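Local structure of MaoC family protein (Mycobacterium tuberculosis H37Rv, 3KHP) at residues 283-288 with 299-304; 184-189 with 274-279. The protein probably acts as a (3R)-hydroxyacyl-thioester dehydratase of the MaoC, or hydratase 2, family, adding water to or removing it from acyl-thioester substrates. All blocks are in the same frame, centred on the assembly; numbering follows the deposited sequence. Where two conformers were deposited one is given.

Interaction 1 (283-288 with 299-304); sequences AVFRTE and VVLDDG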
loop_
_atom_site.group_PDB
_atom_site.type_symbol
_atom_site.label_atom_id
_atom_site.label_comp_id
_atom_site.label_asym_id
_atom_site.label_seq_id
_atom_site.Cartn_x
_atom_site.Cartn_y
_atom_site.Cartn_z
ATOM N N ALA A 283 -8.285 -27.045 11.512
ATOM C CA ALA A 283 -7.819 -26.448 12.738
ATOM C C ALA A 283 -8.788 -25.368 13.165
ATOM O O ALA A 283 -9.627 -24.948 12.373
ATOM C CB ALA A 283 -6.422 -25.864 12.536
ATOM N N VAL A 284 -8.633 -24.912 14.408
ATOM C CA VAL A 284 -9.375 -23.789 14.912
ATOM C C VAL A 284 -8.398 -22.781 15.462
ATOM O O VAL A 284 -7.264 -23.139 15.770
ATOM C CB VAL A 284 -10.429 -24.204 15.990
ATOM C CG1 VAL A 284 -11.498 -25.075 15.359
ATOM C CG2 VAL A 284 -9.776 -24.910 17.192
ATOM N N PHE A 285 -8.825 -21.529 15.582
ATOM C CA PHE A 285 -7.936 -20.483 16.072
ATOM C C PHE A 285 -8.614 -19.263 16.664
ATOM O O PHE A 285 -9.792 -19.022 16.474
ATOM C CB PHE A 285 -6.976 -20.024 14.949
ATOM C CG PHE A 285 -7.633 -19.158 13.902
ATOM C CD1 PHE A 285 -7.583 -17.771 14.000
ATOM C CD2 PHE A 285 -8.331 -19.722 12.845
ATOM C CE1 PHE A 285 -8.186 -16.961 13.036
ATOM C CE2 PHE A 285 -8.940 -18.929 11.894
ATOM C CZ PHE A 285 -8.873 -17.543 11.983
ATOM N N ARG A 286 -7.821 -18.487 17.385
ATOM C CA ARG A 286 -8.173 -17.130 17.733
ATOM C C ARG A 286 -6.999 -16.240 17.449
ATOM O O ARG A 286 -5.858 -16.695 17.441
ATOM C CB ARG A 286 -8.492 -16.992 19.209
ATOM C CG ARG A 286 -9.697 -17.731 19.645
ATOM C CD ARG A 286 -10.137 -17.300 21.066
ATOM N NE ARG A 286 -9.705 -18.265 22.054
ATOM C CZ ARG A 286 -10.437 -19.278 22.520
ATOM N NH1 ARG A 286 -11.686 -19.491 22.118
ATOM N NH2 ARG A 286 -9.899 -20.091 23.410
ATOM N N THR A 287 -7.295 -14.956 17.267
ATOM C CA THR A 287 -6.269 -13.924 17.285
ATOM C C THR A 287 -6.541 -12.972 18.441
ATOM O O THR A 287 -7.676 -12.623 18.664
ATOM C CB THR A 287 -6.240 -13.225 15.955
ATOM O OG1 THR A 287 -6.057 -14.225 14.940
ATOM C CG2 THR A 287 -5.115 -12.220 15.898
ATOM N N GLU A 288 -5.498 -12.571 19.161
ATOM C CA GLU A 288 -5.614 -11.738 20.346
ATOM C C GLU A 288 -4.511 -10.712 20.366
ATOM O O GLU A 288 -3.500 -10.879 19.708
ATOM C CB GLU A 288 -5.436 -12.557 21.648
ATOM C CG GLU A 288 -5.972 -13.965 21.648
ATOM C CD GLU A 288 -5.548 -14.832 22.880
ATOM O OE1 GLU A 288 -4.395 -14.744 23.386
ATOM O OE2 GLU A 288 -6.411 -15.631 23.304
ATOM N N VAL A 299 -9.372 -10.702 22.968
ATOM C CA VAL A 299 -9.588 -11.521 21.796
ATOM C C VAL A 299 -10.128 -10.616 20.706
ATOM O O VAL A 299 -11.087 -9.895 20.949
ATOM C CB VAL A 299 -10.555 -12.644 22.084
ATOM C CG1 VAL A 299 -10.824 -13.398 20.834
ATOM C CG2 VAL A 299 -9.984 -13.563 23.163
ATOM N N VAL A 300 -9.520 -10.612 19.527
ATOM C CA VAL A 300 -10.030 -9.757 18.421
ATOM C C VAL A 300 -10.626 -10.533 17.275
ATOM O O VAL A 300 -11.484 -10.012 16.569
ATOM C CB VAL A 300 -8.963 -8.763 17.930
ATOM C CG1 VAL A 300 -8.578 -7.846 19.055
ATOM C CG2 VAL A 300 -7.713 -9.473 17.390
ATOM N N LEU A 301 -10.169 -11.776 17.071
ATOM C CA LEU A 301 -10.811 -12.739 16.160
ATOM C C LEU A 301 -11.084 -13.994 16.952
ATOM O O LEU A 301 -10.188 -14.532 17.615
ATOM C CB LEU A 301 -9.945 -13.150 14.963
ATOM C CG LEU A 301 -9.472 -12.104 13.957
ATOM C CD1 LEU A 301 -8.581 -12.798 12.898
ATOM C CD2 LEU A 301 -10.666 -11.352 13.306
ATOM N N ASP A 302 -12.313 -14.469 16.865
ATOM C CA ASP A 302 -12.748 -15.608 17.623
ATOM C C ASP A 302 -13.392 -16.556 16.639
ATOM O O ASP A 302 -13.624 -16.210 15.472
ATOM C CB ASP A 302 -13.732 -15.190 18.720
ATOM C CG ASP A 302 -13.680 -16.105 19.975
ATOM O OD1 ASP A 302 -13.286 -17.272 19.864
ATOM O OD2 ASP A 302 -14.081 -15.662 21.073
ATOM N N ASP A 303 -13.656 -17.753 17.138
ATOM C CA ASP A 303 -14.296 -18.799 16.380
ATOM C C ASP A 303 -13.623 -19.059 15.049
ATOM O O ASP A 303 -14.275 -19.354 14.059
ATOM C CB ASP A 303 -15.769 -18.472 16.198
ATOM C CG ASP A 303 -16.503 -18.319 17.538
ATOM O OD1 ASP A 303 -16.193 -19.016 18.532
ATOM O OD2 ASP A 303 -17.414 -17.497 17.581
ATOM N N GLY A 304 -12.303 -19.002 15.035
ATOM C CA GLY A 304 -11.552 -19.252 13.810
ATOM C C GLY A 304 -11.577 -20.709 13.428
ATOM O O GLY A 304 -11.438 -21.565 14.284
#
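R286 runs alongside D302 as strand 283-288 pairs antiparallel with segment 299-304. Its CB rests on the carbonyl oxygen of L301, CG is near both that oxygen and D302 OD1, and CD comes to 3.4 Å from D302 OD1. A bend at chi3 (-101°) swings the guanidinium to the D302 side, where NH1 forms a long salt bridge to D302 OD1 at 3.5 Å. The oxygen lies in the guanidinium plane, but the two planar groups stand 89° apart, so this is a one-oxygen contact. D302 OD1 also takes the backbone N-H of D303, which steadies the carboxylate; F181 adds a cation-pi contact to R286. On the face of the sheet opposite R286, G304 CA lies over one face of the F285 ring, 3.5 Å from its centroid, while L301 CD1 meets the ring edge. T287 lies beside L301, its hydroxyl hydrogen-bonded to T273. F285 and G304 exchange backbone hydrogen bonds, and T287 O is gripped twice, by V300 N at 2.9 Å and L301 N at 3.1 Å. With V300 and L301 both facing T287, this is a classic beta bulge in the hairpin of strands 282-289 and 298-308, whose F285-T287-L301 face packs on helix 231-245, as in a hot-dog fold.

Interaction 2 (184-189 with 274-279); sequences RHPDAR and VIWRTE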
loop_
_atom_site.group_PDB
_atom_site.type_symbol
_atom_site.label_atom_id
_atom_site.label_comp_id
_atom_site.label_asym_id
_atom_site.label_seq_id
_atom_site.Cartn_x
_atom_site.Cartn_y
_atom_site.Cartn_z
ATOM N N ARG A 184 -7.084 -27.582 25.944
ATOM C CA ARG A 184 -5.634 -27.711 26.137
ATOM C C ARG A 184 -4.947 -26.451 25.634
ATOM O O ARG A 184 -5.601 -25.527 25.130
ATOM C CB ARG A 184 -5.073 -28.938 25.408
ATOM C CG ARG A 184 -5.211 -28.889 23.908
ATOM C CD ARG A 184 -5.011 -30.271 23.317
ATOM N NE ARG A 184 -5.491 -30.354 21.938
ATOM C CZ ARG A 184 -4.823 -29.878 20.895
ATOM N NH1 ARG A 184 -5.313 -29.980 19.664
ATOM N NH2 ARG A 184 -3.663 -29.280 21.085
ATOM N N HIS A 185 -3.629 -26.414 25.782
ATOM C CA HIS A 185 -2.851 -25.290 25.295
ATOM C C HIS A 185 -2.851 -25.326 23.771
ATOM O O HIS A 185 -2.898 -26.393 23.178
ATOM C CB HIS A 185 -1.408 -25.341 25.808
ATOM C CG HIS A 185 -1.266 -25.007 27.256
ATOM N ND1 HIS A 185 -0.165 -25.383 28.001
ATOM C CD2 HIS A 185 -2.087 -24.341 28.108
ATOM C CE1 HIS A 185 -0.308 -24.947 29.239
ATOM N NE2 HIS A 185 -1.466 -24.312 29.331
ATOM N N PRO A 186 -2.785 -24.152 23.140
ATOM C CA PRO A 186 -2.674 -24.141 21.683
ATOM C C PRO A 186 -1.433 -24.901 21.186
ATOM O O PRO A 186 -0.405 -24.910 21.832
ATOM C CB PRO A 186 -2.574 -22.655 21.335
ATOM C CG PRO A 186 -2.357 -21.933 22.616
ATOM C CD PRO A 186 -2.788 -22.800 23.734
ATOM N N ASP A 187 -1.566 -25.533 20.035
ATOM C CA ASP A 187 -0.460 -26.188 19.385
ATOM C C ASP A 187 0.576 -25.168 18.892
ATOM O O ASP A 187 1.758 -25.481 18.780
ATOM C CB ASP A 187 -1.002 -27.030 18.211
ATOM C CG ASP A 187 -1.933 -28.152 18.678
ATOM O OD1 ASP A 187 -1.676 -28.712 19.753
ATOM O OD2 ASP A 187 -2.922 -28.475 17.991
ATOM N N ALA A 188 0.143 -23.948 18.597
ATOM C CA ALA A 188 1.065 -22.943 18.061
ATOM C C ALA A 188 0.537 -21.539 18.317
ATOM O O ALA A 188 -0.684 -21.294 18.304
ATOM C CB ALA A 188 1.312 -23.180 16.574
ATOM N N ARG A 189 1.469 -20.654 18.647
ATOM C CA ARG A 189 1.194 -19.244 18.818
ATOM C C ARG A 189 2.109 -18.465 17.874
ATOM O O ARG A 189 3.326 -18.480 18.041
ATOM C CB ARG A 189 1.426 -18.827 20.268
ATOM C CG ARG A 189 0.894 -17.437 20.599
ATOM C CD ARG A 189 1.212 -17.032 22.036
ATOM N NE ARG A 189 0.314 -17.672 22.990
ATOM C CZ ARG A 189 -0.826 -17.139 23.420
ATOM N NH1 ARG A 189 -1.217 -15.934 22.984
ATOM N NH2 ARG A 189 -1.576 -17.811 24.283
ATOM N N VAL A 274 -3.427 -17.912 17.892
ATOM C CA VAL A 274 -3.318 -19.169 18.608
ATOM C C VAL A 274 -4.110 -20.235 17.894
ATOM O O VAL A 274 -5.273 -20.057 17.580
ATOM C CB VAL A 274 -3.788 -19.061 20.088
ATOM C CG1 VAL A 274 -2.700 -18.439 20.905
ATOM C CG2 VAL A 274 -5.100 -18.279 20.231
ATOM N N ILE A 275 -3.449 -21.346 17.627
ATOM C CA ILE A 275 -3.962 -22.326 16.712
ATOM C C ILE A 275 -4.012 -23.692 17.411
ATOM O O ILE A 275 -3.171 -23.991 18.260
ATOM C CB ILE A 275 -3.069 -22.406 15.474
ATOM C CG1 ILE A 275 -2.913 -21.012 14.824
ATOM C CG2 ILE A 275 -3.620 -23.427 14.482
ATOM C CD1 ILE A 275 -1.883 -20.964 13.687
ATOM N N TRP A 276 -5.006 -24.502 17.043
ATOM C CA TRP A 276 -5.157 -25.858 17.547
ATOM C C TRP A 276 -5.434 -26.733 16.369
ATOM O O TRP A 276 -6.459 -26.525 15.691
ATOM C CB TRP A 276 -6.370 -25.979 18.484
ATOM C CG TRP A 276 -6.243 -25.336 19.807
ATOM C CD1 TRP A 276 -5.919 -25.944 20.978
ATOM C CD2 TRP A 276 -6.472 -23.964 20.121
ATOM N NE1 TRP A 276 -5.915 -25.030 22.007
ATOM C CE2 TRP A 276 -6.251 -23.806 21.501
ATOM C CE3 TRP A 276 -6.837 -22.850 19.372
ATOM C CZ2 TRP A 276 -6.378 -22.584 22.135
ATOM C CZ3 TRP A 276 -6.971 -21.641 20.017
ATOM C CH2 TRP A 276 -6.746 -21.516 21.373
ATOM N N ARG A 277 -4.548 -27.701 16.109
ATOM C CA ARG A 277 -4.810 -28.725 15.098
ATOM C C ARG A 277 -5.842 -29.697 15.654
ATOM O O ARG A 277 -5.676 -30.251 16.734
ATOM C CB ARG A 277 -3.526 -29.470 14.711
ATOM C CG ARG A 277 -2.581 -28.631 13.878
ATOM C CD ARG A 277 -1.279 -29.349 13.620
ATOM N NE ARG A 277 -0.442 -28.622 12.668
ATOM C CZ ARG A 277 0.458 -27.708 13.012
ATOM N NH1 ARG A 277 0.652 -27.399 14.291
ATOM N NH2 ARG A 277 1.172 -27.106 12.072
ATOM N N THR A 278 -6.921 -29.892 14.936
ATOM C CA THR A 278 -7.992 -30.712 15.472
ATOM C C THR A 278 -8.131 -32.045 14.760
ATOM O O THR A 278 -8.415 -33.030 15.374
ATOM C CB THR A 278 -9.359 -29.952 15.449
ATOM O OG1 THR A 278 -9.706 -29.636 14.106
ATOM C CG2 THR A 278 -9.284 -28.695 16.277
ATOM N N GLU A 279 -7.911 -32.079 13.467
ATOM C CA GLU A 279 -8.279 -33.240 12.687
ATOM C C GLU A 279 -7.511 -33.081 11.402
ATOM O O GLU A 279 -7.410 -31.976 10.894
ATOM C CB GLU A 279 -9.789 -33.190 12.440
ATOM C CG GLU A 279 -10.370 -34.199 11.435
ATOM C CD GLU A 279 -11.832 -33.908 11.125
ATOM O OE1 GLU A 279 -12.578 -33.565 12.069
ATOM O OE2 GLU A 279 -12.234 -34.007 9.947
#
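D187 OD2 is gripped from both segments: it uses its anti lone pair to accept the backbone N of R277 at 2.6 Å, and R184 NH1 approaches on the syn side at 3.3 Å. The other carboxylate oxygen, OD1, takes R184 NH2, completing a two-pronged salt bridge within 184-189 that lies at the edge of the guanidinium. From CB outward the aspartate bends toward strand 274-279, with CG beside its own backbone N (chi1 -63°), which brings OD2 close to R277. The guanidinium of R184 also has W276 CD1 over one face, the planes 73° apart. W276 is held at its edge by NE1, which donates a nearly straight bond (170°) to R184 O, lying in the indole plane although the donor stands well above the carbonyl plane. P186 covers one indole face, its CA 3.6 Å from the centroid of the five-membered ring in a CH-pi contact, and its CG touches V274 CG1. Beyond P186, A188 O accepts from I275 N at 2.8 Å, whereas I275 O receives weak bonds from D187 N and A188 N, the signature of a classic beta bulge. In the conformer described, R277 pairs with E245, and F181 meets W276 edge-to-face. The contact therefore combines an ion pair with indole-proline packing at a partly buried edge: the paired R184 and the R277 N-H would probably favour an ionised D187, and the tryptophan and proline tie the incoming loop to the strand before pairing begins at A188.

The two interactions are neighbours in one antiparallel sheet, joined through strands 271-279 and 282-289, which follow each other in the chain: R286 O meets V274 N and V284 O meets W276 N in probable backbone hydrogen bonds. Interaction 1 lies further in, its centre about 13 Å from the centre of the chain, with mostly buried residues; interaction 2, its centre about 21 Å from that of the chain, joins the outermost strand of this half, 188-192, to the sheet and has several exposed residues. Both contain a bulge and lean on helix 231-245, but interaction 1 relies on backbone pairing and apolar cover with one long ion pair, whereas interaction 2 depends more on arginine, aspartate and indole.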